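Local coordinates for protein Cfl (Pectobacterium brasiliense, PDB 7A9J) that probably activates carboxylic acids with ATP as a ligase of the AMP-binding family, and binds an ethyl-oxo-indene carboxylic acid related to coronafacic acid, at residues T88-A91 against C92-I95; N23-S26 against S27-H31. The protein carries 1 engineered substitution. All blocks are in the same frame, centred on the assembly; numbering follows the deposited sequence. Where two conformers were deposited one is given.

Contact 1 of 2, residues T88-A91 against C92-I95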
ATOM      1  N   THR A  88      19.548   5.474   4.680  1.00 26.95           N
ATOM      2  CA  THR A  88      19.316   5.917   6.052  1.00 28.36           C
ATOM      3  C   THR A  88      18.534   4.877   6.825  1.00 27.68           C
ATOM      4  O   THR A  88      18.841   4.621   7.986  1.00 29.17           O
ATOM      5  CB  THR A  88      18.546   7.247   6.038  1.00 30.79           C
ATOM      6  OG1 THR A  88      19.413   8.257   5.475  1.00 29.41           O
ATOM      7  CG2 THR A  88      18.140   7.665   7.454  1.00 30.96           C
ATOM      8  N   TYR A  89      17.505   4.257   6.196  1.00 29.42           N
ATOM      9  CA  TYR A  89      16.834   3.151   6.885  1.00 29.76           C
ATOM     10  C   TYR A  89      17.846   2.091   7.321  1.00 29.36           C
ATOM     11  O   TYR A  89      17.827   1.639   8.466  1.00 26.42           O
ATOM     12  CB  TYR A  89      15.794   2.467   5.980  1.00 25.77           C
ATOM     13  CG  TYR A  89      14.614   3.255   5.605  1.00 27.04           C
ATOM     14  CD1 TYR A  89      14.070   4.225   6.463  1.00 29.65           C
ATOM     15  CD2 TYR A  89      13.989   3.004   4.394  1.00 28.81           C
ATOM     16  CE1 TYR A  89      12.885   4.908   6.113  1.00 32.65           C
ATOM     17  CE2 TYR A  89      12.834   3.703   4.016  1.00 26.41           C
ATOM     18  CZ  TYR A  89      12.281   4.640   4.881  1.00 27.00           C
ATOM     19  OH  TYR A  89      11.129   5.325   4.551  1.00 27.97           O
ATOM     20  N   TYR A  90      18.732   1.673   6.412  1.00 26.29           N
ATOM     21  CA  TYR A  90      19.666   0.627   6.782  1.00 29.44           C
ATOM     22  C   TYR A  90      20.686   1.094   7.819  1.00 28.61           C
ATOM     23  O   TYR A  90      21.132   0.296   8.673  1.00 26.91           O
ATOM     24  CB  TYR A  90      20.416   0.169   5.553  1.00 30.83           C
ATOM     25  CG  TYR A  90      19.624  -0.861   4.774  1.00 28.09           C
ATOM     26  CD1 TYR A  90      19.318  -2.108   5.360  1.00 29.36           C
ATOM     27  CD2 TYR A  90      19.281  -0.640   3.448  1.00 28.08           C
ATOM     28  CE1 TYR A  90      18.650  -3.113   4.610  1.00 29.55           C
ATOM     29  CE2 TYR A  90      18.622  -1.629   2.703  1.00 26.39           C
ATOM     30  CZ  TYR A  90      18.332  -2.858   3.306  1.00 27.52           C
ATOM     31  OH  TYR A  90      17.699  -3.832   2.577  1.00 28.08           O
ATOM     32  N   ALA A  91      21.097   2.361   7.751  1.00 29.86           N
ATOM     33  CA  ALA A  91      22.016   2.857   8.778  1.00 33.74           C
ATOM     34  C   ALA A  91      21.374   2.845  10.171  1.00 29.44           C
ATOM     35  O   ALA A  91      22.067   2.527  11.164  1.00 30.72           O
ATOM     36  CB  ALA A  91      22.550   4.256   8.422  1.00 33.44           C
ATOM     37  N   CYS A  92      20.073   3.222  10.263  1.00 29.82           N
ATOM     38  CA  CYS A  92      19.362   3.176  11.530  1.00 33.53           C
ATOM     39  C   CYS A  92      19.305   1.753  12.049  1.00 30.96           C
ATOM     40  O   CYS A  92      19.604   1.483  13.222  1.00 32.27           O
ATOM     41  CB  CYS A  92      17.938   3.710  11.326  1.00 31.33           C
ATOM     42  SG  CYS A  92      17.951   5.491  11.074  1.00 34.71           S
ATOM     43  N   LEU A  93      18.977   0.827  11.146  1.00 27.64           N
ATOM     44  CA  LEU A  93      18.936  -0.592  11.506  1.00 34.65           C
ATOM     45  C   LEU A  93      20.289  -1.096  11.980  1.00 34.95           C
ATOM     46  O   LEU A  93      20.367  -1.866  12.949  1.00 30.80           O
ATOM     47  CB  LEU A  93      18.479  -1.409  10.290  1.00 26.53           C
ATOM     48  CG  LEU A  93      16.952  -1.262  10.019  1.00 26.78           C
ATOM     49  CD1 LEU A  93      16.627  -1.821   8.623  1.00 30.41           C
ATOM     50  CD2 LEU A  93      16.101  -1.933  11.064  1.00 31.84           C
ATOM     51  N   LYS A  94      21.365  -0.709  11.271  1.00 30.87           N
ATOM     52  CA  LYS A  94      22.698  -1.154  11.615  1.00 31.85           C
ATOM     53  C   LYS A  94      23.050  -0.785  13.050  1.00 34.65           C
ATOM     54  O   LYS A  94      23.650  -1.584  13.776  1.00 33.31           O
ATOM     55  CB  LYS A  94      23.706  -0.508  10.639  1.00 28.47           C
ATOM     56  CG  LYS A  94      25.164  -0.825  10.914  1.00 35.44           C
ATOM     57  CD  LYS A  94      26.065  -0.248   9.779  1.00 33.06           C
ATOM     58  CE  LYS A  94      27.577  -0.156  10.196  1.00 34.69           C
ATOM     59  NZ  LYS A  94      28.156  -1.471  10.612  1.00 42.56           N
ATOM     60  N   ILE A  95      22.698   0.434  13.476  1.00 33.72           N
ATOM     61  CA  ILE A  95      23.104   0.884  14.783  1.00 34.20           C
ATOM     62  C   ILE A  95      22.015   0.758  15.810  1.00 37.74           C
ATOM     63  O   ILE A  95      22.290   1.038  17.007  1.00 35.65           O
ATOM     64  CB  ILE A  95      23.635   2.331  14.762  1.00 34.33           C
ATOM     65  CG1 ILE A  95      22.520   3.350  14.478  1.00 32.17           C
ATOM     66  CG2 ILE A  95      24.802   2.407  13.802  1.00 34.41           C
ATOM     67  CD1 ILE A  95      23.063   4.771  14.700  1.00 35.85           C
TER

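Contact 2 of 2, residues N23-S26 against S27-H31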
ATOM      1  N   ASN A  23      19.258 -10.322  11.017  1.00 37.80           N
ATOM      2  CA  ASN A  23      18.341  -9.189  10.998  1.00 31.81           C
ATOM      3  C   ASN A  23      18.381  -8.484   9.633  1.00 30.04           C
ATOM      4  O   ASN A  23      19.141  -8.866   8.720  1.00 31.58           O
ATOM      5  CB  ASN A  23      18.649  -8.260  12.147  1.00 34.87           C
ATOM      6  CG  ASN A  23      20.056  -7.708  12.091  1.00 37.42           C
ATOM      7  OD1 ASN A  23      20.616  -7.409  11.013  1.00 36.80           O
ATOM      8  ND2 ASN A  23      20.638  -7.527  13.269  1.00 44.54           N
ATOM      9  N   THR A  24      17.544  -7.446   9.469  1.00 29.14           N
ATOM     10  CA  THR A  24      17.359  -6.850   8.137  1.00 24.26           C
ATOM     11  C   THR A  24      18.680  -6.250   7.615  1.00 29.70           C
ATOM     12  O   THR A  24      19.050  -6.433   6.453  1.00 28.80           O
ATOM     13  CB  THR A  24      16.237  -5.790   8.187  1.00 25.20           C
ATOM     14  OG1 THR A  24      15.030  -6.425   8.683  1.00 27.69           O
ATOM     15  CG2 THR A  24      16.019  -5.144   6.796  1.00 27.64           C
ATOM     16  N   PHE A  25      19.385  -5.476   8.443  1.00 29.27           N
ATOM     17  CA  PHE A  25      20.649  -4.947   7.938  1.00 31.26           C
ATOM     18  C   PHE A  25      21.624  -6.069   7.592  1.00 31.28           C
ATOM     19  O   PHE A  25      22.282  -6.031   6.537  1.00 30.91           O
ATOM     20  CB  PHE A  25      21.326  -3.982   8.935  1.00 28.40           C
ATOM     21  CG  PHE A  25      22.712  -3.613   8.480  1.00 26.56           C
ATOM     22  CD1 PHE A  25      22.902  -2.785   7.374  1.00 29.33           C
ATOM     23  CD2 PHE A  25      23.822  -4.127   9.130  1.00 33.05           C
ATOM     24  CE1 PHE A  25      24.204  -2.519   6.886  1.00 37.07           C
ATOM     25  CE2 PHE A  25      25.136  -3.804   8.637  1.00 30.18           C
ATOM     26  CZ  PHE A  25      25.277  -2.986   7.554  1.00 35.34           C
ATOM     27  N   SER A  26      21.771  -7.052   8.487  1.00 30.40           N
ATOM     28  CA  SER A  26      22.823  -8.026   8.222  1.00 34.76           C
ATOM     29  C   SER A  26      22.469  -8.879   7.008  1.00 32.67           C
ATOM     30  O   SER A  26      23.360  -9.345   6.296  1.00 34.12           O
ATOM     31  CB  SER A  26      23.091  -8.866   9.467  1.00 35.36           C
ATOM     32  OG  SER A  26      21.998  -9.731   9.689  1.00 53.34           O
ATOM     33  N   SER A  27      21.171  -9.061   6.721  0.59 31.08           N
ATOM     34  CA  SER A  27      20.785  -9.744   5.490  0.59 28.93           C
ATOM     35  C   SER A  27      21.153  -8.927   4.270  0.59 33.17           C
ATOM     36  O   SER A  27      21.576  -9.482   3.249  0.59 32.39           O
ATOM     37  CB  SER A  27      19.265 -10.022   5.489  0.59 28.81           C
ATOM     38  OG  SER A  27      18.978 -11.033   6.418  0.59 28.80           O
ATOM     39  N   PHE A  28      20.932  -7.612   4.324  1.00 30.79           N
ATOM     40  CA  PHE A  28      21.350  -6.768   3.231  1.00 31.97           C
ATOM     41  C   PHE A  28      22.873  -6.858   3.042  1.00 34.06           C
ATOM     42  O   PHE A  28      23.376  -6.981   1.916  1.00 35.21           O
ATOM     43  CB  PHE A  28      20.957  -5.295   3.501  1.00 30.87           C
ATOM     44  CG  PHE A  28      21.569  -4.393   2.509  1.00 31.69           C
ATOM     45  CD1 PHE A  28      21.015  -4.316   1.269  1.00 30.38           C
ATOM     46  CD2 PHE A  28      22.809  -3.721   2.777  1.00 31.00           C
ATOM     47  CE1 PHE A  28      21.575  -3.528   0.276  1.00 30.80           C
ATOM     48  CE2 PHE A  28      23.402  -2.963   1.800  1.00 31.24           C
ATOM     49  CZ  PHE A  28      22.801  -2.850   0.533  1.00 30.43           C
ATOM     50  N   ARG A  29      23.612  -6.719   4.147  1.00 30.49           N
ATOM     51  CA  ARG A  29      25.082  -6.672   4.105  1.00 32.82           C
ATOM     52  C   ARG A  29      25.629  -7.925   3.458  1.00 35.56           C
ATOM     53  O   ARG A  29      26.510  -7.865   2.573  1.00 36.87           O
ATOM     54  CB  ARG A  29      25.618  -6.564   5.528  1.00 29.40           C
ATOM     55  CG  ARG A  29      27.233  -6.490   5.517  1.00 28.47           C
ATOM     56  CD  ARG A  29      27.721  -6.394   6.976  1.00 34.04           C
ATOM     57  NE  ARG A  29      29.178  -6.678   6.968  1.00 41.85           N
ATOM     58  CZ  ARG A  29      29.688  -7.898   6.824  1.00 44.46           C
ATOM     59  NH1 ARG A  29      28.887  -8.954   6.693  1.00 47.49           N
ATOM     60  NH2 ARG A  29      31.010  -8.069   6.840  1.00 46.31           N
ATOM     61  N   LYS A  30      25.145  -9.069   3.928  1.00 36.85           N
ATOM     62  CA  LYS A  30      25.606 -10.350   3.422  1.00 39.69           C
ATOM     63  C   LYS A  30      25.423 -10.391   1.915  1.00 51.71           C
ATOM     64  O   LYS A  30      26.374 -10.652   1.170  1.00 45.05           O
ATOM     65  CB  LYS A  30      24.864 -11.487   4.106  1.00 45.40           C
ATOM     66  CG  LYS A  30      25.360 -12.874   3.698  1.00 49.47           C
ATOM     67  CD  LYS A  30      24.387 -13.948   4.162  1.00 54.23           C
ATOM     68  CE  LYS A  30      24.820 -15.320   3.640  1.00 60.75           C
ATOM     69  NZ  LYS A  30      24.066 -16.390   4.334  1.00 74.11           N
ATOM     70  N   HIS A  31      24.234 -10.007   1.444  1.00 42.80           N
ATOM     71  CA  HIS A  31      24.030  -9.995   0.005  1.00 46.57           C
ATOM     72  C   HIS A  31      24.905  -8.968  -0.708  1.00 53.74           C
ATOM     73  O   HIS A  31      25.480  -9.259  -1.770  1.00 46.17           O
ATOM     74  CB  HIS A  31      22.578  -9.752  -0.329  1.00 40.11           C
ATOM     75  CG  HIS A  31      22.314  -9.944  -1.782  1.00 50.82           C
ATOM     76  ND1 HIS A  31      21.977 -11.171  -2.310  1.00 50.12           N
ATOM     77  CD2 HIS A  31      22.466  -9.109  -2.839  1.00 49.32           C
ATOM     78  CE1 HIS A  31      21.896 -11.076  -3.626  1.00 52.42           C
ATOM     79  NE2 HIS A  31      22.197  -9.840  -3.976  1.00 44.55           N
TER
HETATM   80  O   HOH W   1      26.098  -9.450   7.190  1.00 46.17           O

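Contact 1 of 2, residues T88-A91 against C92-I95
Four successive i-to-i+4 bonds run from Cys92 N, Leu93 N, Lys94 N and Ile95 N to Thr88 O, Tyr89 O, Tyr90 O and Ala91 O; the last, Ile95 N to Ala91 O, is the longest at 3.2 Å, where helix 83-95 ends. One turn apart, the methyl CG2 of Thr88 sits 4.2 Å from Cys92 SG on the side facing strand 74-78. The thiol leans back along the helix because SG lies beside its own backbone N (chi1 -72°), which leaves it 3.3 Å from Thr88 O. Leu93 is turned likewise (chi1 -75°): its CD1 approaches CD1 of Tyr90 obliquely at 4.2 Å, while its CG rests 3.4 Å from Tyr89 O. The Tyr90 and Leu93 side chains also touch helices 24-34 and 240-251. Thr88 OG1 bonds to Glu84 O one turn earlier in the same helix; Tyr89 OH and Lys94 NZ bond beyond it, to Leu237 O and Tyr171 OH. Helix 83-95 connects parallel strands 74-78 and 98-101, a beta-alpha-beta crossover. The carbonyls of Thr88 to Ala91 are taken by amides of the next turn and these side-chain polar groups each have a hydrogen-bond partner, so buried polar groups are paired while Tyr90, Leu93 and Ile95 pack against neighbouring helices.

Contact 2 of 2, residues N23-S26 against S27-H31
Asn23 O accepts Ser27 N at 2.9 Å at the N-capped start of helix 24-34, near the N-terminal end of the modelled chain. This bond opens the regular i-to-i+4 ladder that goes on from Phe28 N to Thr24 O, from Arg29 N to Phe25 O and from Lys30 N to Ser26 O. Capping is the work of the Asn23 side chain: its OD1 takes the amide of Ser26 at 2.8 Å, with the N-H pointing nearly straight at the oxygen (162°). Ser26 OG lies between its backbone N and carbonyl carbon (chi1 71°), which turns it back toward the cap, within hydrogen-bonding reach of both Asn23 OD1 and Asn23 O.

Apolar packing is concentrated on Phe25 and Arg29. Arg29 CB lies over one face of the phenyl ring, 4.1 Å above its plane and offset toward the rim, and the aliphatic CD reaches Phe25 CE2 at 4.0 Å. The extended chain then carries the guanidinium away from the ring, with the two planes 61° apart, so the charged group does not stack. Phe25 and Phe28, both with CG anti to the backbone N, reach helix 50-66, where Ile57 touches both side chains; the Arg29 end lies at the surface.

A water bridges the two segments: it donates to Ser26 O, already bonded to Lys30 N, and at the guanidinium edge, in its plane, accepts from Arg29 NH1 at 2.9 Å.

Contacts 1 and 2 lie on two helices that pack directly against each other, their centres about 11 Å apart. The seam is tight: Tyr90 CE1 of contact 1 meets Phe28 CB of contact 2 at 3.4 Å, and the Lys94 CD methylene meets Phe25 CZ at 3.6 Å. The Tyr90 and Phe28 rings also meet, with their planes about 35° apart. Helices 50-66 and 240-251 touch both contacts. The bound indene carboxylic acid is farther off, about 11 Å from the Tyr89 side chain and about 13 Å from that of Thr24. Helix 240-251 bridges the gap: its residues Trp241 and Leu244 line the ligand pocket, while its Phe247 packs on Tyr89, Tyr90, Leu93 and Thr24.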